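Local coordinates for ORF131 protein (Ralstonia metallidurans, PDB 2WTP) that binds copper(II) and probably takes part in the heavy-metal resistance of this bacterium, at residues R62-K67 with R71-D76. Numbering follows the deposited sequence. Where two conformers were deposited one is given.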
loop_
_atom_site.group_PDB
_atom_site.type_symbol
_atom_site.label_atom_id
_atom_site.label_comp_id
_atom_site.label_asym_id
_atom_site.label_seq_id
_atom_site.Cartn_x
_atom_site.Cartn_y
_atom_site.Cartn_z
ATOM N N ARG A 62 4.245 8.482 -4.433
ATOM C CA ARG A 62 3.689 7.476 -5.361
ATOM C C ARG A 62 2.239 7.855 -5.716
ATOM O O ARG A 62 1.660 8.668 -4.974
ATOM C CB ARG A 62 3.728 6.070 -4.809
ATOM C CG ARG A 62 2.946 5.940 -3.477
ATOM C CD ARG A 62 2.814 4.430 -3.006
ATOM N NE ARG A 62 2.434 4.413 -1.596
ATOM C CZ ARG A 62 1.894 3.361 -1.023
ATOM N NH1 ARG A 62 1.526 2.322 -1.730
ATOM N NH2 ARG A 62 1.722 3.405 0.288
ATOM N N ILE A 63 1.712 7.266 -6.767
ATOM C CA ILE A 63 0.283 7.480 -7.132
ATOM C C ILE A 63 -0.336 6.097 -7.072
ATOM O O ILE A 63 0.168 5.093 -7.705
ATOM C CB ILE A 63 0.183 7.990 -8.567
ATOM C CG1 ILE A 63 0.803 9.336 -8.663
ATOM C CG2 ILE A 63 -1.274 8.135 -8.963
ATOM C CD1 ILE A 63 0.948 9.858 -10.124
ATOM N N ILE A 64 -1.413 5.966 -6.264
ATOM C CA ILE A 64 -2.101 4.656 -6.118
ATOM C C ILE A 64 -3.369 4.770 -6.993
ATOM O O ILE A 64 -4.174 5.690 -6.843
ATOM C CB ILE A 64 -2.508 4.453 -4.647
ATOM C CG1 ILE A 64 -1.248 4.223 -3.802
ATOM C CG2 ILE A 64 -3.378 3.174 -4.536
ATOM C CD1 ILE A 64 -1.540 4.058 -2.335
ATOM N N ASP A 65 -3.541 3.839 -7.934
ATOM C CA ASP A 65 -4.754 3.773 -8.743
ATOM C C ASP A 65 -5.908 3.185 -7.887
ATOM O O ASP A 65 -5.790 2.138 -7.266
ATOM C CB ASP A 65 -4.473 2.824 -9.951
ATOM C CG ASP A 65 -5.419 3.042 -11.112
ATOM O OD1 ASP A 65 -6.239 3.975 -11.061
ATOM O OD2 ASP A 65 -5.338 2.263 -12.088
ATOM N N VAL A 66 -7.027 3.882 -7.852
ATOM C CA VAL A 66 -8.199 3.416 -7.103
ATOM C C VAL A 66 -9.151 2.713 -8.098
ATOM O O VAL A 66 -9.693 3.337 -8.981
ATOM C CB VAL A 66 -8.867 4.675 -6.439
ATOM C CG1 VAL A 66 -10.275 4.339 -5.828
ATOM C CG2 VAL A 66 -7.926 5.279 -5.344
ATOM N N LYS A 67 -9.118 1.393 -8.090
ATOM C CA LYS A 67 -9.875 0.570 -9.094
ATOM C C LYS A 67 -11.025 -0.060 -8.394
ATOM O O LYS A 67 -10.965 -0.327 -7.200
ATOM C CB LYS A 67 -8.936 -0.484 -9.609
ATOM C CG LYS A 67 -7.956 0.059 -10.673
ATOM C CD LYS A 67 -8.704 0.881 -11.769
ATOM C CE LYS A 67 -7.825 1.223 -13.032
ATOM N NZ LYS A 67 -7.994 0.326 -14.259
ATOM N N ARG A 71 -9.841 -2.964 -1.732
ATOM C CA ARG A 71 -10.280 -2.977 -0.348
ATOM C C ARG A 71 -9.380 -2.234 0.607
ATOM O O ARG A 71 -9.898 -1.556 1.479
ATOM C CB ARG A 71 -10.537 -4.373 0.179
ATOM C CG ARG A 71 -11.771 -5.038 -0.564
ATOM C CD ARG A 71 -13.187 -4.579 -0.011
ATOM N NE ARG A 71 -13.413 -5.316 1.248
ATOM C CZ ARG A 71 -14.084 -6.465 1.453
ATOM N NH1 ARG A 71 -14.791 -7.148 0.486
ATOM N NH2 ARG A 71 -14.051 -6.908 2.726
ATOM N N TYR A 72 -8.052 -2.365 0.478
ATOM C CA TYR A 72 -7.227 -1.530 1.321
ATOM C C TYR A 72 -5.888 -1.261 0.690
ATOM O O TYR A 72 -5.508 -1.930 -0.270
ATOM C CB TYR A 72 -6.992 -2.131 2.744
ATOM C CG TYR A 72 -6.102 -3.384 2.773
ATOM C CD1 TYR A 72 -4.753 -3.265 3.023
ATOM C CD2 TYR A 72 -6.657 -4.644 2.623
ATOM C CE1 TYR A 72 -3.951 -4.459 3.038
ATOM C CE2 TYR A 72 -5.866 -5.804 2.633
ATOM C CZ TYR A 72 -4.515 -5.644 2.879
ATOM O OH TYR A 72 -3.746 -6.788 2.955
ATOM N N VAL A 73 -5.235 -0.233 1.234
ATOM C CA VAL A 73 -3.822 0.047 0.929
ATOM C C VAL A 73 -3.135 0.349 2.226
ATOM O O VAL A 73 -3.766 0.676 3.222
ATOM C CB VAL A 73 -3.611 1.259 0.021
ATOM C CG1 VAL A 73 -4.184 0.982 -1.369
ATOM C CG2 VAL A 73 -4.283 2.472 0.563
ATOM N N ASN A 74 -1.808 0.171 2.290
ATOM C CA ASN A 74 -1.008 0.514 3.476
ATOM C C ASN A 74 -0.202 1.753 3.244
ATOM O O ASN A 74 0.479 1.828 2.231
ATOM C CB ASN A 74 -0.017 -0.634 3.800
ATOM C CG ASN A 74 -0.644 -1.877 4.298
ATOM O OD1 ASN A 74 -1.737 -1.949 4.816
ATOM N ND2 ASN A 74 0.082 -2.981 4.122
ATOM N N VAL A 75 -0.273 2.700 4.171
ATOM C CA VAL A 75 0.594 3.917 4.098
ATOM C C VAL A 75 1.261 4.081 5.421
ATOM O O VAL A 75 0.896 3.550 6.483
ATOM C CB VAL A 75 -0.247 5.165 3.785
ATOM C CG1 VAL A 75 -1.032 4.943 2.442
ATOM C CG2 VAL A 75 -1.235 5.552 4.946
ATOM N N ASP A 76 2.363 4.827 5.374
ATOM C CA ASP A 76 3.053 5.189 6.590
ATOM C C ASP A 76 2.514 6.507 7.163
ATOM O O ASP A 76 2.073 7.402 6.457
ATOM C CB ASP A 76 4.542 5.418 6.276
ATOM C CG ASP A 76 5.286 4.131 5.932
ATOM O OD1 ASP A 76 4.936 3.048 6.473
ATOM O OD2 ASP A 76 6.171 4.232 5.032
#
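Ile64 of strand 63-65 and Arg62, just ahead of it in sequence, reach toward Val73 and Asn74 of strand 72-76, joining the outermost strands of two mixed beta-sheets within the chain. The strands belong to different sheets: 63-65 pairs with 80-85, whereas 72-76 pairs with 119-123, and the link between the two segments is a short loop. Side chains meeting each other span the gap, as does, at Arg62, a side chain meeting the backbone; the CA atoms of Ile64 and Val73 stand 8.6 Å apart.

At the apolar end, Ile64 and Val73 meet tip to tip, CG2 of Ile64 lying 3.9 Å from CG1 of Val73. Ile64 also touches Val81 and Phe83 of the neighbouring strand 80-85. With its CG1 beside the backbone N (chi1 -70°) and CD1 extended beyond it (chi2 178°), Ile64 carries that methyl over one face of the Arg62 guanidinium, 3.6 Å above the plane and offset toward the rim.

The edge of that guanidinium does the polar work. From CG to NE the Arg62 chain is extended, and this length takes NH2 across to the carbonyl oxygen of Asn74, 2.8 Å away; the N-H...O angle is 153°, and the oxygen lies almost in the guanidinium plane. A salt bridge from NE to Glu79 fixes the group's rotation at a second point. The amide of Asn74 leads away from Arg62, and its ND2 bonds to the backbone oxygen of Asn74 of the second subunit, so the contact lies at the interface with that subunit, whose Tyr72 packs on Arg62. Val75 crosses the arginine at about a right angle, its CG1 methyl 3.8 Å from Arg62 NH2.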